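Muramidase (Sodiomyces alcalophilus, PDB 6ZM8) hydrolyses peptidoglycan as a fungal GH25 muramidase (lysozyme, EC 3.2.1.17), cleaving the glycan strands of bacterial cell walls. Local coordinates at residues C155-A160 / N171-Y176; F175-Q180 / N192-D197. All coordinates share one frame; numbering follows the deposited sequence. Where two conformers were deposited one is given.

Contact 1. Residues C155-A160 / N171-Y176; sequences CPLWIA and NGWGFY
Leu-157 and Tyr-176 mark the nearest backbone approach, 5.2 Å between their CA atoms, where the loop 171-176 runs past the start of strand 157-160; no direct backbone hydrogen bond joins the two segments, but a water accepts from Leu-157 N and donates to Phe-175 O. The Trp-173 indole and the Leu-157 side chain carry most of the contact. Trp-173 NE1 gives a hydrogen bond to Cys-155 O at 2.8 Å with an N-H...O angle of 154°, the N-H pointing in the ring plane at its acceptor. Over one face of the same indole sits Leu-157 CB, 3.5 Å from the centroid of the Trp-173 five-membered ring and 11° off its normal, a CH-pi contact. With CG of Leu-157 anti to the backbone N (chi1 178°), Leu-157 CD2 lies 4.0 Å from Trp-173 CB. Edge bond and covered face together limit how the indole can turn. Further along the strand, CG2 of Ile-159 meets CB of Tyr-176 at 3.8 Å, the two side chains crossing at about a right angle. The contact thus holds the helix-free connection between two neighbouring parallel strands, 157-160 and 178-182, against the first of them in the TIM-barrel-like GH25 fold.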
# COMPACT_ATOMS: atom_id res chain seq x y z
N CYS A 155 -1.37 -10.73 -5.08
CA CYS A 155 -1.22 -9.43 -4.39
C CYS A 155 -2.41 -9.20 -3.48
O CYS A 155 -3.52 -9.03 -3.96
CB CYS A 155 -1.18 -8.30 -5.41
SG CYS A 155 0.24 -8.41 -6.52
N PRO A 156 -2.19 -9.12 -2.16
CA PRO A 156 -3.30 -8.78 -1.27
C PRO A 156 -3.89 -7.41 -1.63
O PRO A 156 -3.14 -6.48 -2.00
CB PRO A 156 -2.66 -8.74 0.12
CG PRO A 156 -1.42 -9.65 -0.03
CD PRO A 156 -0.93 -9.35 -1.43
N LEU A 157 -5.19 -7.27 -1.46
CA LEU A 157 -5.89 -6.03 -1.80
C LEU A 157 -6.01 -5.11 -0.59
O LEU A 157 -6.48 -5.51 0.48
CB LEU A 157 -7.30 -6.39 -2.27
CG LEU A 157 -8.20 -5.19 -2.62
CD1 LEU A 157 -7.66 -4.41 -3.82
CD2 LEU A 157 -9.62 -5.71 -2.88
N TRP A 158 -5.64 -3.85 -0.83
CA TRP A 158 -5.86 -2.74 0.10
C TRP A 158 -6.84 -1.80 -0.62
O TRP A 158 -6.45 -1.06 -1.52
CB TRP A 158 -4.53 -2.09 0.45
CG TRP A 158 -4.59 -0.96 1.42
CD1 TRP A 158 -5.65 -0.48 2.13
CD2 TRP A 158 -3.45 -0.15 1.78
NE1 TRP A 158 -5.25 0.60 2.90
CE2 TRP A 158 -3.91 0.82 2.69
CE3 TRP A 158 -2.12 -0.13 1.36
CZ2 TRP A 158 -3.08 1.83 3.19
CZ3 TRP A 158 -1.29 0.89 1.82
CH2 TRP A 158 -1.78 1.85 2.73
N ILE A 159 -8.11 -1.92 -0.26
CA ILE A 159 -9.17 -1.20 -0.97
C ILE A 159 -9.53 0.07 -0.21
O ILE A 159 -9.63 0.03 1.02
CB ILE A 159 -10.38 -2.13 -1.18
CG1 ILE A 159 -11.37 -1.59 -2.20
CG2 ILE A 159 -11.09 -2.50 0.13
CD1 ILE A 159 -10.81 -1.52 -3.61
N ALA A 160 -9.80 1.14 -0.93
CA ALA A 160 -10.21 2.39 -0.31
C ALA A 160 -11.68 2.69 -0.64
O ALA A 160 -12.06 2.72 -1.81
CB ALA A 160 -9.34 3.54 -0.74
N ASN A 171 -12.49 -7.02 -9.57
CA ASN A 171 -12.56 -8.38 -10.09
C ASN A 171 -11.36 -9.22 -9.68
O ASN A 171 -10.21 -8.79 -9.77
CB ASN A 171 -12.62 -8.27 -11.62
CG ASN A 171 -12.82 -9.57 -12.36
OD1 ASN A 171 -13.48 -10.46 -11.86
ND2 ASN A 171 -12.27 -9.63 -13.54
N GLY A 172 -11.67 -10.44 -9.23
CA GLY A 172 -10.64 -11.41 -8.88
C GLY A 172 -10.45 -11.60 -7.39
O GLY A 172 -10.09 -12.68 -6.94
N TRP A 173 -10.65 -10.54 -6.60
CA TRP A 173 -10.44 -10.64 -5.17
C TRP A 173 -11.73 -11.08 -4.46
O TRP A 173 -12.76 -10.40 -4.57
CB TRP A 173 -9.97 -9.31 -4.57
CG TRP A 173 -8.53 -9.00 -4.80
CD1 TRP A 173 -7.49 -9.50 -4.05
CD2 TRP A 173 -7.92 -8.12 -5.76
NE1 TRP A 173 -6.30 -8.98 -4.47
CE2 TRP A 173 -6.53 -8.11 -5.50
CE3 TRP A 173 -8.42 -7.31 -6.80
CZ2 TRP A 173 -5.64 -7.31 -6.22
CZ3 TRP A 173 -7.53 -6.53 -7.52
CH2 TRP A 173 -6.16 -6.52 -7.22
N GLY A 174 -11.64 -12.15 -3.70
CA GLY A 174 -12.78 -12.60 -2.91
C GLY A 174 -12.96 -11.84 -1.61
O GLY A 174 -14.01 -11.92 -1.00
N PHE A 175 -11.93 -11.10 -1.20
CA PHE A 175 -11.93 -10.42 0.09
C PHE A 175 -10.85 -9.35 0.04
O PHE A 175 -9.88 -9.45 -0.70
CB PHE A 175 -11.63 -11.38 1.25
CG PHE A 175 -10.36 -12.15 1.09
CD1 PHE A 175 -10.37 -13.38 0.42
CD2 PHE A 175 -9.14 -11.67 1.58
CE1 PHE A 175 -9.19 -14.09 0.27
CE2 PHE A 175 -7.96 -12.37 1.40
CZ PHE A 175 -7.99 -13.61 0.76
N TYR A 176 -11.04 -8.33 0.87
CA TYR A 176 -10.00 -7.35 1.11
C TYR A 176 -9.02 -7.90 2.17
O TYR A 176 -9.44 -8.63 3.08
CB TYR A 176 -10.54 -5.97 1.54
CG TYR A 176 -11.08 -5.82 2.96
CD1 TYR A 176 -10.23 -5.55 4.01
CD2 TYR A 176 -12.45 -5.86 3.25
CE1 TYR A 176 -10.68 -5.34 5.30
CE2 TYR A 176 -12.92 -5.68 4.54
CZ TYR A 176 -12.03 -5.40 5.57
OH TYR A 176 -12.42 -5.16 6.85
O HOH W 1 -6.95 -9.48 -0.46

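Contact 2. Residues F175-Q180 / N192-D197; sequences FYTFWQ and NWFNGD
Trp-179 and Trp-193 form the hydrogen-bonded pair of an antiparallel beta hairpin, strands 178-182 and 190-194; the N-to-C directions of segments 178-180 and 192-194 make 165°. Both backbone N-H groups and both carbonyls of the pair are satisfied by each other: Trp-179 N donates to Trp-193 O and Trp-193 N to Trp-179 O, each 2.9 Å. Beyond the pair Asn-195, centre of an inverse gamma turn, uses two donors, its N on Thr-177 O and ND2 on Tyr-176 O; the latter bond is 2.9 Å long, and its acceptor lies in the amide plane. The same amide lies over one face of the Tyr-176 ring, while Trp-179 CB covers the opposite face. Asn-192 and Gln-180 spend their amides outside the hairpin: both side-chain nitrogens donate to Asp-6 OD2, Asn-192 OD1 accepts from Trp-158 NE1, and Gln-180 OE1 bonds Tyr-162 and Tyr-135. The Phe-194 ring stands obliquely to that of Phe-178, planes at 52°, has CE1 3.9 Å from Thr-177 CG2, and touches Leu-201 of helix 198-206. Losing this ring to an alanine is likely to leave a gap between Phe-178, Thr-177 and that helix. On the other face the two indole side chains run side by side with oblique ring planes, Trp-179 CE3 3.6 Å from Trp-193 CD1.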
# COMPACT_ATOMS: atom_id res chain seq x y z
N PHE A 175 -11.93 -11.10 -1.20
CA PHE A 175 -11.93 -10.42 0.09
C PHE A 175 -10.85 -9.35 0.04
O PHE A 175 -9.88 -9.45 -0.70
CB PHE A 175 -11.63 -11.38 1.25
CG PHE A 175 -10.36 -12.15 1.09
CD1 PHE A 175 -10.37 -13.38 0.42
CD2 PHE A 175 -9.14 -11.67 1.58
CE1 PHE A 175 -9.19 -14.09 0.27
CE2 PHE A 175 -7.96 -12.37 1.40
CZ PHE A 175 -7.99 -13.61 0.76
N TYR A 176 -11.04 -8.33 0.87
CA TYR A 176 -10.00 -7.35 1.11
C TYR A 176 -9.02 -7.90 2.17
O TYR A 176 -9.44 -8.63 3.08
CB TYR A 176 -10.54 -5.97 1.54
CG TYR A 176 -11.08 -5.82 2.96
CD1 TYR A 176 -10.23 -5.55 4.01
CD2 TYR A 176 -12.45 -5.86 3.25
CE1 TYR A 176 -10.68 -5.34 5.30
CE2 TYR A 176 -12.92 -5.68 4.54
CZ TYR A 176 -12.03 -5.40 5.57
OH TYR A 176 -12.42 -5.16 6.85
N THR A 177 -7.76 -7.48 2.07
CA THR A 177 -6.80 -7.68 3.15
C THR A 177 -6.77 -6.46 4.06
O THR A 177 -6.82 -6.59 5.29
CB THR A 177 -5.43 -8.06 2.57
OG1 THR A 177 -5.56 -9.33 1.92
CG2 THR A 177 -4.38 -8.18 3.65
N PHE A 178 -6.69 -5.26 3.46
CA PHE A 178 -6.85 -4.02 4.20
C PHE A 178 -7.98 -3.22 3.55
O PHE A 178 -8.15 -3.26 2.33
CB PHE A 178 -5.56 -3.17 4.16
CG PHE A 178 -4.36 -3.86 4.78
CD1 PHE A 178 -4.19 -3.89 6.15
CD2 PHE A 178 -3.39 -4.45 3.96
CE1 PHE A 178 -3.06 -4.47 6.71
CE2 PHE A 178 -2.27 -5.04 4.52
CZ PHE A 178 -2.10 -5.04 5.90
N TRP A 179 -8.67 -2.44 4.37
CA TRP A 179 -9.73 -1.52 3.91
C TRP A 179 -9.45 -0.16 4.54
O TRP A 179 -9.47 -0.02 5.77
CB TRP A 179 -11.11 -2.04 4.33
CG TRP A 179 -12.24 -1.07 4.10
CD1 TRP A 179 -12.33 -0.02 3.24
CD2 TRP A 179 -13.48 -1.10 4.84
NE1 TRP A 179 -13.54 0.60 3.37
CE2 TRP A 179 -14.26 -0.01 4.36
CE3 TRP A 179 -14.00 -1.91 5.85
CZ2 TRP A 179 -15.50 0.32 4.90
CZ3 TRP A 179 -15.22 -1.60 6.39
CH2 TRP A 179 -15.95 -0.49 5.92
N GLN A 180 -9.16 0.83 3.68
CA GLN A 180 -9.00 2.22 4.11
C GLN A 180 -10.41 2.84 4.12
O GLN A 180 -11.01 3.03 3.07
CB GLN A 180 -8.10 2.98 3.15
CG GLN A 180 -7.60 4.28 3.77
CD GLN A 180 -6.81 5.04 2.72
OE1 GLN A 180 -7.40 5.52 1.73
NE2 GLN A 180 -5.50 5.09 2.85
N ASN A 192 -7.37 2.31 8.63
CA ASN A 192 -7.50 1.03 7.96
C ASN A 192 -7.99 -0.05 8.92
O ASN A 192 -7.69 -0.05 10.11
CB ASN A 192 -6.14 0.55 7.42
CG ASN A 192 -5.60 1.54 6.40
OD1 ASN A 192 -6.21 1.76 5.37
ND2 ASN A 192 -4.44 2.14 6.71
N TRP A 193 -8.67 -1.04 8.33
CA TRP A 193 -8.91 -2.33 8.96
C TRP A 193 -8.08 -3.38 8.25
O TRP A 193 -8.03 -3.41 7.01
CB TRP A 193 -10.37 -2.76 8.86
CG TRP A 193 -11.34 -1.87 9.58
CD1 TRP A 193 -12.39 -1.21 9.03
CD2 TRP A 193 -11.36 -1.52 10.98
NE1 TRP A 193 -13.08 -0.50 9.97
CE2 TRP A 193 -12.45 -0.62 11.18
CE3 TRP A 193 -10.57 -1.86 12.08
CZ2 TRP A 193 -12.75 -0.06 12.43
CZ3 TRP A 193 -10.86 -1.30 13.31
CH2 TRP A 193 -11.93 -0.42 13.48
N PHE A 194 -7.51 -4.30 9.03
CA PHE A 194 -6.96 -5.55 8.51
C PHE A 194 -8.00 -6.64 8.73
O PHE A 194 -8.52 -6.81 9.84
CB PHE A 194 -5.66 -5.91 9.25
CG PHE A 194 -5.18 -7.31 8.92
CD1 PHE A 194 -4.62 -7.62 7.70
CD2 PHE A 194 -5.33 -8.34 9.87
CE1 PHE A 194 -4.19 -8.91 7.43
CE2 PHE A 194 -4.89 -9.63 9.59
CZ PHE A 194 -4.33 -9.91 8.38
N ASN A 195 -8.28 -7.40 7.66
CA ASN A 195 -9.31 -8.44 7.66
C ASN A 195 -8.77 -9.77 8.16
O ASN A 195 -8.65 -10.71 7.40
CB ASN A 195 -9.84 -8.59 6.23
CG ASN A 195 -11.02 -9.49 6.10
OD1 ASN A 195 -11.64 -9.85 7.11
ND2 ASN A 195 -11.34 -9.84 4.88
N GLY A 196 -8.52 -9.85 9.43
CA GLY A 196 -8.04 -11.08 10.03
C GLY A 196 -7.61 -10.85 11.45
O GLY A 196 -7.73 -9.74 11.98
N ASP A 197 -7.13 -11.92 12.05
CA ASP A 197 -6.67 -11.91 13.43
C ASP A 197 -5.17 -11.70 13.50
O ASP A 197 -4.46 -11.55 12.51
CB ASP A 197 -7.17 -13.17 14.16
CG ASP A 197 -6.52 -14.45 13.70
OD1 ASP A 197 -5.50 -14.44 13.01
OD2 ASP A 197 -7.07 -15.52 14.12

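How the contacts relate
Contact 1 and contact 2 share Phe-175 and Tyr-176, and their centres are 9 Å apart. Strand 157-160 of contact 1 is the parallel sheet neighbour of strand 178-182 of contact 2, and segment 171-176 belongs to the loop leading into the latter. Backbone pairs tie them: Leu-157 O lies 2.8 Å from Thr-177 N, and Ile-159 O 2.8 Å from Gln-180 N, both probable hydrogen bonds. Packing adds to this where Trp-158 CD1 meets Phe-178 CB at 3.4 Å, and Trp-158 of contact 1 also reaches Asn-192 of contact 2. In GH25 enzymes the active site lies at the C-terminal ends of the barrel strands; Asp-6, near that end of strand 2-7, is possibly close to it.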